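Local atomic coordinates of alpha-galactosidase 1 (Saccharomyces cerevisiae, PDB entry 3LRK), a protein that hydrolyses terminal, non-reducing alpha-D-galactose residues from alpha-D-galactosides such as galactose oligosaccharides, galactomannans and galactolipids. Residues D82-A87 with F138-V143; D144-D149 with K168-A173; D172-T177 with V181-C186. The protein carries 1 engineered substitution. One frame throughout, in Å; residues are numbered along the deposited sequence.

Contact 1 of 3, residues D82-A87 with F138-V143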
loop_
_atom_site.group_PDB
_atom_site.type_symbol
_atom_site.label_atom_id
_atom_site.label_comp_id
_atom_site.label_asym_id
_atom_site.label_seq_id
_atom_site.Cartn_x
_atom_site.Cartn_y
_atom_site.Cartn_z
ATOM N N ASP A 82 -22.903 -31.017 -22.282
ATOM C CA ASP A 82 -23.688 -30.278 -21.288
ATOM C C ASP A 82 -22.867 -29.298 -20.459
ATOM O O ASP A 82 -23.407 -28.618 -19.579
ATOM C CB ASP A 82 -24.417 -31.249 -20.362
ATOM C CG ASP A 82 -25.619 -31.882 -21.021
ATOM O OD1 ASP A 82 -26.410 -31.139 -21.652
ATOM O OD2 ASP A 82 -25.765 -33.116 -20.924
ATOM N N GLY A 83 -21.570 -29.226 -20.730
ATOM C CA GLY A 83 -20.689 -28.310 -20.014
ATOM C C GLY A 83 -20.156 -28.866 -18.705
ATOM O O GLY A 83 -19.477 -28.157 -17.965
ATOM N N PHE A 84 -20.457 -30.136 -18.430
ATOM C CA PHE A 84 -19.971 -30.828 -17.238
ATOM C C PHE A 84 -18.524 -31.241 -17.375
ATOM O O PHE A 84 -18.100 -31.681 -18.453
ATOM C CB PHE A 84 -20.808 -32.079 -16.960
ATOM C CG PHE A 84 -21.598 -32.013 -15.690
ATOM C CD1 PHE A 84 -22.556 -31.026 -15.497
ATOM C CD2 PHE A 84 -21.403 -32.966 -14.691
ATOM C CE1 PHE A 84 -23.294 -30.977 -14.321
ATOM C CE2 PHE A 84 -22.140 -32.923 -13.509
ATOM C CZ PHE A 84 -23.084 -31.929 -13.326
ATOM N N LEU A 85 -17.778 -31.115 -16.278
ATOM C CA LEU A 85 -16.423 -31.636 -16.181
ATOM C C LEU A 85 -16.403 -33.119 -16.530
ATOM O O LEU A 85 -17.309 -33.864 -16.139
ATOM C CB LEU A 85 -15.871 -31.474 -14.760
ATOM C CG LEU A 85 -15.456 -30.074 -14.294
ATOM C CD1 LEU A 85 -15.364 -30.040 -12.778
ATOM C CD2 LEU A 85 -14.139 -29.670 -14.940
ATOM N N VAL A 86 -15.370 -33.519 -17.265
ATOM C CA VAL A 86 -15.134 -34.924 -17.607
ATOM C C VAL A 86 -13.780 -35.337 -17.027
ATOM O O VAL A 86 -12.769 -34.694 -17.297
ATOM C CB VAL A 86 -15.173 -35.146 -19.154
ATOM C CG1 VAL A 86 -14.893 -36.612 -19.525
ATOM C CG2 VAL A 86 -16.522 -34.721 -19.720
ATOM N N ALA A 87 -13.763 -36.391 -16.212
ATOM C CA ALA A 87 -12.501 -36.943 -15.724
ATOM C C ALA A 87 -11.734 -37.576 -16.890
ATOM O O ALA A 87 -12.348 -38.140 -17.784
ATOM C CB ALA A 87 -12.756 -37.984 -14.645
ATOM N N PHE A 138 -18.900 -32.613 -8.455
ATOM C CA PHE A 138 -18.189 -33.145 -7.290
ATOM C C PHE A 138 -19.125 -33.951 -6.367
ATOM O O PHE A 138 -18.760 -35.022 -5.891
ATOM C CB PHE A 138 -17.420 -32.054 -6.521
ATOM C CG PHE A 138 -16.331 -31.389 -7.336
ATOM C CD1 PHE A 138 -15.306 -32.146 -7.919
ATOM C CD2 PHE A 138 -16.336 -30.009 -7.527
ATOM C CE1 PHE A 138 -14.304 -31.530 -8.681
ATOM C CE2 PHE A 138 -15.342 -29.389 -8.290
ATOM C CZ PHE A 138 -14.322 -30.148 -8.866
ATOM N N ALA A 139 -20.333 -33.439 -6.146
ATOM C CA ALA A 139 -21.340 -34.142 -5.344
ATOM C C ALA A 139 -21.821 -35.443 -6.009
ATOM O O ALA A 139 -21.998 -36.459 -5.325
ATOM C CB ALA A 139 -22.496 -33.237 -5.056
ATOM N N ASN A 140 -22.012 -35.414 -7.333
ATOM C CA ASN A 140 -22.385 -36.624 -8.099
ATOM C C ASN A 140 -21.336 -37.717 -7.962
ATOM O O ASN A 140 -21.650 -38.911 -7.998
ATOM C CB ASN A 140 -22.584 -36.309 -9.586
ATOM C CG ASN A 140 -23.880 -35.581 -9.871
ATOM O OD1 ASN A 140 -24.687 -35.319 -8.968
ATOM N ND2 ASN A 140 -24.084 -35.233 -11.135
ATOM N N ASN A 141 -20.083 -37.287 -7.817
ATOM C CA ASN A 141 -18.944 -38.187 -7.670
ATOM C C ASN A 141 -18.519 -38.445 -6.224
ATOM O O ASN A 141 -17.444 -38.988 -5.972
ATOM C CB ASN A 141 -17.793 -37.700 -8.549
ATOM C CG ASN A 141 -18.115 -37.857 -10.013
ATOM O OD1 ASN A 141 -18.603 -36.924 -10.660
ATOM N ND2 ASN A 141 -17.924 -39.067 -10.530
ATOM N N ARG A 142 -19.379 -38.034 -5.287
ATOM C CA ARG A 142 -19.278 -38.409 -3.859
ATOM C C ARG A 142 -17.994 -37.914 -3.189
ATOM O O ARG A 142 -17.420 -38.564 -2.313
ATOM C CB ARG A 142 -19.509 -39.927 -3.684
ATOM C CG ARG A 142 -20.885 -40.328 -4.215
ATOM C CD ARG A 142 -21.135 -41.820 -4.166
ATOM N NE ARG A 142 -20.428 -42.600 -5.189
ATOM C CZ ARG A 142 -20.775 -42.674 -6.475
ATOM N NH1 ARG A 142 -21.797 -41.972 -6.947
ATOM N NH2 ARG A 142 -20.096 -43.459 -7.300
ATOM N N VAL A 143 -17.586 -36.720 -3.610
ATOM C CA VAL A 143 -16.433 -36.005 -3.085
ATOM C C VAL A 143 -16.767 -35.384 -1.715
ATOM O O VAL A 143 -17.881 -34.941 -1.502
ATOM C CB VAL A 143 -16.019 -34.905 -4.115
ATOM C CG1 VAL A 143 -14.979 -33.934 -3.539
ATOM C CG2 VAL A 143 -15.502 -35.561 -5.398
#
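F84, just ahead of strand 85-87, and L85, its first residue, meet N140 and F138 near the end of helix 131-140 in two small, separate touches. L85 can be followed outward from the backbone. Its CB already heads for the helix, and CG stands beside the backbone N, opposite the carbonyl carbon (chi1 -74°). From there the branch CD1 makes the contact, ending 4.0 Å from F138 CZ, the far corner of that ring, which it approaches obliquely. Leucine and phenylalanine suit this buried end of the contact, since both offer only hydrocarbon; W75 touches both side chains, while M112 and S114 of strand 109-115 lie against F138. Nearer the surface, the F84 ring meets a polar neighbour obliquely. N140 ND2 comes to 3.8 Å from F84 CE2, with the amide plane turned 26° from the ring plane, and the two side chains cross at about a right angle. The amide's other end, OD1, accepts a hydrogen bond from Q136, one turn earlier in the helix, so an asparagine can lie by the ring with its oxygen satisfied. Just beyond, the helix ends in a Schellman motif: V143 N bonds F138 O at 3.1 Å and R142 N bonds A139 O, with R142 at positive phi. The contact thus packs a short two-stranded hairpin, strands 76-79 and 85-87, against a helix of the (beta/alpha)8 barrel of glycoside hydrolase family 27.

Contact 2 of 3, residues D144-D149 with K168-A173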
loop_
_atom_site.group_PDB
_atom_site.type_symbol
_atom_site.label_atom_id
_atom_site.label_comp_id
_atom_site.label_asym_id
_atom_site.label_seq_id
_atom_site.Cartn_x
_atom_site.Cartn_y
_atom_site.Cartn_z
ATOM N N ASP A 144 -15.794 -35.355 -0.804
ATOM C CA ASP A 144 -16.000 -34.863 0.578
ATOM C C ASP A 144 -15.263 -33.578 0.917
ATOM O O ASP A 144 -15.436 -33.041 2.017
ATOM C CB ASP A 144 -15.573 -35.932 1.590
ATOM C CG ASP A 144 -16.171 -37.287 1.289
ATOM O OD1 ASP A 144 -17.418 -37.418 1.297
ATOM O OD2 ASP A 144 -15.385 -38.211 1.012
ATOM N N TYR A 145 -14.439 -33.096 -0.020
ATOM C CA TYR A 145 -13.478 -32.019 0.225
ATOM C C TYR A 145 -13.107 -31.396 -1.116
ATOM O O TYR A 145 -12.881 -32.107 -2.099
ATOM C CB TYR A 145 -12.249 -32.630 0.900
ATOM C CG TYR A 145 -11.068 -31.740 1.274
ATOM C CD1 TYR A 145 -10.213 -31.204 0.301
ATOM C CD2 TYR A 145 -10.764 -31.507 2.619
ATOM C CE1 TYR A 145 -9.088 -30.433 0.673
ATOM C CE2 TYR A 145 -9.673 -30.748 2.993
ATOM C CZ TYR A 145 -8.836 -30.208 2.022
ATOM O OH TYR A 145 -7.746 -29.453 2.414
ATOM N N LEU A 146 -13.047 -30.068 -1.160
ATOM C CA LEU A 146 -12.601 -29.372 -2.380
ATOM C C LEU A 146 -11.494 -28.392 -2.061
ATOM O O LEU A 146 -11.678 -27.484 -1.241
ATOM C CB LEU A 146 -13.770 -28.641 -3.068
ATOM C CG LEU A 146 -13.453 -27.872 -4.371
ATOM C CD1 LEU A 146 -12.996 -28.808 -5.491
ATOM C CD2 LEU A 146 -14.663 -27.035 -4.814
ATOM N N LYS A 147 -10.344 -28.570 -2.710
ATOM C CA LYS A 147 -9.287 -27.558 -2.680
ATOM C C LYS A 147 -9.514 -26.619 -3.879
ATOM O O LYS A 147 -9.619 -27.073 -5.021
ATOM C CB LYS A 147 -7.907 -28.228 -2.706
ATOM C CG LYS A 147 -6.756 -27.276 -2.981
ATOM C CD LYS A 147 -5.425 -27.985 -3.058
ATOM C CE LYS A 147 -4.359 -27.017 -3.541
ATOM N NZ LYS A 147 -2.985 -27.572 -3.423
ATOM N N TYR A 148 -9.601 -25.310 -3.620
ATOM C CA TYR A 148 -10.148 -24.409 -4.630
ATOM C C TYR A 148 -9.193 -23.247 -4.894
ATOM O O TYR A 148 -9.111 -22.301 -4.119
ATOM C CB TYR A 148 -11.578 -23.964 -4.241
ATOM C CG TYR A 148 -12.425 -23.404 -5.366
ATOM C CD1 TYR A 148 -12.576 -24.096 -6.577
ATOM C CD2 TYR A 148 -13.103 -22.188 -5.210
ATOM C CE1 TYR A 148 -13.366 -23.585 -7.606
ATOM C CE2 TYR A 148 -13.896 -21.676 -6.218
ATOM C CZ TYR A 148 -14.018 -22.360 -7.420
ATOM O OH TYR A 148 -14.797 -21.841 -8.433
ATOM N N ASP A 149 -8.494 -23.351 -6.020
ATOM C CA ASP A 149 -7.312 -22.549 -6.328
ATOM C C ASP A 149 -7.654 -21.135 -6.810
ATOM O O ASP A 149 -8.818 -20.744 -6.794
ATOM C CB ASP A 149 -6.447 -23.276 -7.368
ATOM C CG ASP A 149 -4.949 -23.128 -7.098
ATOM O OD1 ASP A 149 -4.484 -22.027 -6.734
ATOM O OD2 ASP A 149 -4.231 -24.136 -7.240
ATOM N N LYS A 168 -17.247 -17.182 -2.417
ATOM C CA LYS A 168 -18.631 -17.427 -2.009
ATOM C C LYS A 168 -19.476 -18.102 -3.082
ATOM O O LYS A 168 -20.327 -18.936 -2.759
ATOM C CB LYS A 168 -19.328 -16.135 -1.525
ATOM C CG LYS A 168 -20.735 -16.380 -0.956
ATOM C CD LYS A 168 -21.292 -15.161 -0.251
ATOM C CE LYS A 168 -22.648 -15.465 0.392
ATOM N NZ LYS A 168 -23.739 -15.537 -0.642
ATOM N N ALA A 169 -19.259 -17.748 -4.353
ATOM C CA ALA A 169 -19.962 -18.400 -5.455
ATOM C C ALA A 169 -19.826 -19.930 -5.404
ATOM O O ALA A 169 -20.825 -20.641 -5.583
ATOM C CB ALA A 169 -19.502 -17.844 -6.832
ATOM N N MET A 170 -18.620 -20.436 -5.150
ATOM C CA MET A 170 -18.441 -21.901 -5.039
ATOM C C MET A 170 -18.938 -22.465 -3.691
ATOM O O MET A 170 -19.477 -23.570 -3.647
ATOM C CB MET A 170 -16.994 -22.324 -5.307
ATOM C CG MET A 170 -16.745 -23.843 -5.193
ATOM S SD MET A 170 -17.791 -24.814 -6.275
ATOM C CE MET A 170 -16.830 -24.770 -7.790
ATOM N N SER A 171 -18.772 -21.698 -2.616
ATOM C CA SER A 171 -19.313 -22.071 -1.300
ATOM C C SER A 171 -20.821 -22.349 -1.398
ATOM O O SER A 171 -21.299 -23.403 -0.944
ATOM C CB SER A 171 -19.059 -20.958 -0.279
ATOM O OG SER A 171 -19.444 -21.358 1.029
ATOM N N ASP A 172 -21.546 -21.399 -1.993
ATOM C CA ASP A 172 -22.992 -21.516 -2.193
ATOM C C ASP A 172 -23.377 -22.678 -3.105
ATOM O O ASP A 172 -24.331 -23.410 -2.818
ATOM C CB ASP A 172 -23.574 -20.216 -2.746
ATOM C CG ASP A 172 -23.538 -19.076 -1.737
ATOM O OD1 ASP A 172 -23.316 -19.321 -0.529
ATOM O OD2 ASP A 172 -23.742 -17.922 -2.162
ATOM N N ALA A 173 -22.648 -22.827 -4.208
ATOM C CA ALA A 173 -22.879 -23.921 -5.159
ATOM C C ALA A 173 -22.722 -25.295 -4.493
ATOM O O ALA A 173 -23.509 -26.196 -4.748
ATOM C CB ALA A 173 -21.939 -23.791 -6.363
#
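This contact is the strand-to-helix half of a beta-alpha-beta unit in the TIM barrel: strand 145-149 lies in the parallel sheet, helix 160-177 packs outside it, and the chain returns through strand 182-185. M170 is the helix residue that reaches the strand, meeting L146 and Y148, two residues apart and therefore on the same side of it. K147 and D149 alternate with them: K147 is a substrate-binding residue paired with D72, and D149 is the catalytic nucleophile. The strand thus gives one side to catalysis and the other to the hydrophobic layer under the helix. Methionine suits this layer because its unbranched chain can bend, and the flat Y148 ring gives that chain a face to lie on. CG points directly away from the backbone N (chi1 180°), and the chain then folds at chi2 and chi3. M170 CG makes a CH-pi contact, 3.8 Å from the Y148 ring centroid and 16° off the normal, while M170 CB lies 3.3 Å from Y148 CE2. The sulfur stands farther off above the face, 5.0 Å from the centroid, in a Met-aromatic contact. L146 adds a hydrocarbon branch, crossing M170 at about a right angle with CD2 3.8 Å from M170 CG. Past the sulfur the chain turns back toward the ring plane, and M170 CE comes down beyond the rim, 3.7 Å from Y148 CE1 and 3.6 Å from Y148 OH.

Contact 3 of 3, residues D172-T177 with V181-C186. Engineered in segment 181-186: V181 (natural residue Ile). With NAG (2-acetamido-2-deoxy-beta-D-glucopyranose), chain E.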
loop_
_atom_site.group_PDB
_atom_site.type_symbol
_atom_site.label_atom_id
_atom_site.label_comp_id
_atom_site.label_asym_id
_atom_site.label_seq_id
_atom_site.Cartn_x
_atom_site.Cartn_y
_atom_site.Cartn_z
ATOM N N ASP A 172 -21.546 -21.399 -1.993
ATOM C CA ASP A 172 -22.992 -21.516 -2.193
ATOM C C ASP A 172 -23.377 -22.678 -3.105
ATOM O O ASP A 172 -24.331 -23.410 -2.818
ATOM C CB ASP A 172 -23.574 -20.216 -2.746
ATOM C CG ASP A 172 -23.538 -19.076 -1.737
ATOM O OD1 ASP A 172 -23.316 -19.321 -0.529
ATOM O OD2 ASP A 172 -23.742 -17.922 -2.162
ATOM N N ALA A 173 -22.648 -22.827 -4.208
ATOM C CA ALA A 173 -22.879 -23.921 -5.159
ATOM C C ALA A 173 -22.722 -25.295 -4.493
ATOM O O ALA A 173 -23.509 -26.196 -4.748
ATOM C CB ALA A 173 -21.939 -23.791 -6.363
ATOM N N LEU A 174 -21.704 -25.452 -3.656
ATOM C CA LEU A 174 -21.487 -26.706 -2.927
ATOM C C LEU A 174 -22.617 -26.949 -1.928
ATOM O O LEU A 174 -23.162 -28.064 -1.837
ATOM C CB LEU A 174 -20.124 -26.692 -2.214
ATOM C CG LEU A 174 -18.851 -26.753 -3.052
ATOM C CD1 LEU A 174 -17.611 -26.397 -2.208
ATOM C CD2 LEU A 174 -18.683 -28.139 -3.725
ATOM N N ASN A 175 -23.002 -25.897 -1.206
ATOM C CA ASN A 175 -24.133 -26.006 -0.296
ATOM C C ASN A 175 -25.397 -26.480 -1.025
ATOM O O ASN A 175 -26.131 -27.326 -0.512
ATOM C CB ASN A 175 -24.383 -24.671 0.423
ATOM C CG ASN A 175 -25.461 -24.787 1.475
ATOM O OD1 ASN A 175 -26.643 -24.644 1.178
ATOM N ND2 ASN A 175 -25.054 -25.096 2.697
ATOM N N LYS A 176 -25.625 -25.939 -2.224
ATOM C CA LYS A 176 -26.818 -26.231 -3.038
ATOM C C LYS A 176 -26.959 -27.726 -3.367
ATOM O O LYS A 176 -28.075 -28.215 -3.529
ATOM C CB LYS A 176 -26.825 -25.389 -4.334
ATOM C CG LYS A 176 -28.147 -25.427 -5.126
ATOM C CD LYS A 176 -27.982 -24.900 -6.566
ATOM C CE LYS A 176 -29.349 -24.743 -7.269
ATOM N NZ LYS A 176 -29.218 -24.743 -8.766
ATOM N N THR A 177 -25.836 -28.440 -3.430
ATOM C CA THR A 177 -25.843 -29.881 -3.741
ATOM C C THR A 177 -26.420 -30.736 -2.610
ATOM O O THR A 177 -26.845 -31.880 -2.845
ATOM C CB THR A 177 -24.432 -30.411 -4.043
ATOM O OG1 THR A 177 -23.653 -30.447 -2.835
ATOM C CG2 THR A 177 -23.724 -29.550 -5.113
ATOM N N VAL A 181 -19.386 -30.881 2.063
ATOM C CA VAL A 181 -18.053 -30.807 1.466
ATOM C C VAL A 181 -17.217 -29.853 2.310
ATOM O O VAL A 181 -17.606 -28.693 2.542
ATOM C CB VAL A 181 -18.117 -30.370 -0.041
ATOM C CG1 VAL A 181 -16.713 -30.219 -0.654
ATOM C CG2 VAL A 181 -18.969 -31.344 -0.865
ATOM N N PHE A 182 -16.091 -30.359 2.806
ATOM C CA PHE A 182 -15.086 -29.541 3.459
ATOM C C PHE A 182 -14.496 -28.607 2.395
ATOM O O PHE A 182 -13.927 -29.073 1.404
ATOM C CB PHE A 182 -13.976 -30.444 4.010
ATOM C CG PHE A 182 -13.023 -29.745 4.962
ATOM C CD1 PHE A 182 -12.104 -28.800 4.499
ATOM C CD2 PHE A 182 -13.046 -30.049 6.321
ATOM C CE1 PHE A 182 -11.237 -28.177 5.367
ATOM C CE2 PHE A 182 -12.174 -29.434 7.198
ATOM C CZ PHE A 182 -11.274 -28.491 6.723
ATOM N N TYR A 183 -14.632 -27.294 2.600
ATOM C CA TYR A 183 -14.242 -26.323 1.563
ATOM C C TYR A 183 -12.927 -25.618 1.926
ATOM O O TYR A 183 -12.863 -24.825 2.877
ATOM C CB TYR A 183 -15.403 -25.341 1.327
ATOM C CG TYR A 183 -15.241 -24.317 0.204
ATOM C CD1 TYR A 183 -14.665 -24.651 -1.034
ATOM C CD2 TYR A 183 -15.722 -23.019 0.380
ATOM C CE1 TYR A 183 -14.545 -23.675 -2.068
ATOM C CE2 TYR A 183 -15.621 -22.061 -0.621
ATOM C CZ TYR A 183 -15.046 -22.381 -1.833
ATOM O OH TYR A 183 -14.964 -21.382 -2.780
ATOM N N SER A 184 -11.882 -25.947 1.165
ATOM C CA SER A 184 -10.521 -25.477 1.388
ATOM C C SER A 184 -10.158 -24.423 0.348
ATOM O O SER A 184 -10.064 -24.717 -0.836
ATOM C CB SER A 184 -9.551 -26.672 1.316
ATOM O OG SER A 184 -8.199 -26.284 1.132
ATOM N N LEU A 185 -9.984 -23.182 0.797
ATOM C CA LEU A 185 -9.592 -22.083 -0.092
ATOM C C LEU A 185 -8.108 -22.119 -0.420
ATOM O O LEU A 185 -7.279 -22.418 0.437
ATOM C CB LEU A 185 -9.938 -20.736 0.561
ATOM C CG LEU A 185 -11.287 -20.056 0.280
ATOM C CD1 LEU A 185 -12.463 -21.001 0.089
ATOM C CD2 LEU A 185 -11.607 -18.949 1.288
ATOM N N CYS A 186 -7.773 -21.813 -1.673
ATOM C CA CYS A 186 -6.379 -21.731 -2.073
ATOM C C CYS A 186 -6.172 -20.449 -2.870
ATOM O O CYS A 186 -5.942 -20.499 -4.069
ATOM C CB CYS A 186 -5.973 -22.960 -2.908
ATOM S SG CYS A 186 -4.197 -23.080 -3.297
HETATM C C1 NAG E . -26.124 -25.266 3.659
HETATM C C2 NAG E . -25.611 -26.401 4.557
HETATM C C3 NAG E . -26.467 -26.578 5.810
HETATM C C4 NAG E . -26.633 -25.258 6.558
HETATM C C5 NAG E . -26.982 -24.100 5.628
HETATM C C6 NAG E . -26.622 -22.825 6.372
HETATM C C7 NAG E . -24.465 -28.230 3.402
HETATM C C8 NAG E . -24.651 -29.488 2.606
HETATM N N2 NAG E . -25.587 -27.660 3.836
HETATM O O3 NAG E . -25.825 -27.478 6.676
HETATM O O4 NAG E . -27.637 -25.379 7.553
HETATM O O5 NAG E . -26.246 -24.071 4.406
HETATM O O6 NAG E . -27.390 -21.819 5.792
HETATM O O7 NAG E . -23.338 -27.786 3.628
#
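L174 carries the packed side of this contact, its two methyls parting between V181, just before strand 182-185, and Y183 within it. CD1 reaches the Y183 ring obliquely, 3.6 Å from Y183 CD1, while CD2 lies 4.2 Å from CG1 of V181, an engineered residue that is isoleucine in the natural protein. Because leucine forks at CG, one side chain can meet two neighbours, crossing each at about a right angle. A135 and L146 also touch L174 in this buried, apolar layer. The tyrosine hydroxyl finds its polar partner in the backbone O of Y167.

One residue along, on another side of the helix, the character changes. N175 carries an N-linked sugar, ND2 being bonded covalently to C1 of the N-acetylglucosamine at 1.4 Å. T177 OG1 donates to L174 O at 2.6 Å in the carbonyl plane, and T177 N bonds the same oxygen, so two donors grip it. Between these two segments the attraction is apolar packing, while the polar bonds lie with partners such as Y167, and the glycan is attached away from that packing.

Contacts 2 and 3 attach helix 160-177 to two neighbouring strands: they share D172 and A173, and their centres lie only 3 Å apart. In the barrel sheet L146 O and S184 N are 2.9 Å apart, probably hydrogen-bonded. Between the contacts, M170 CB packs 3.4 Å from Y183 OH. Contact 1 sits farther out, 13 Å from contact 2 between centres, and joins it through F138 CE2 and L146 CD1, 3.7 Å apart; A139 meets T177 of contact 3. Segment 144-149 of contact 2 carries the nucleophile D149, whose side chain is on the other side of the strand from the packing, whereas contact 3 bears the glycan; the side chain of Y183 lies about 10 Å from that of D149.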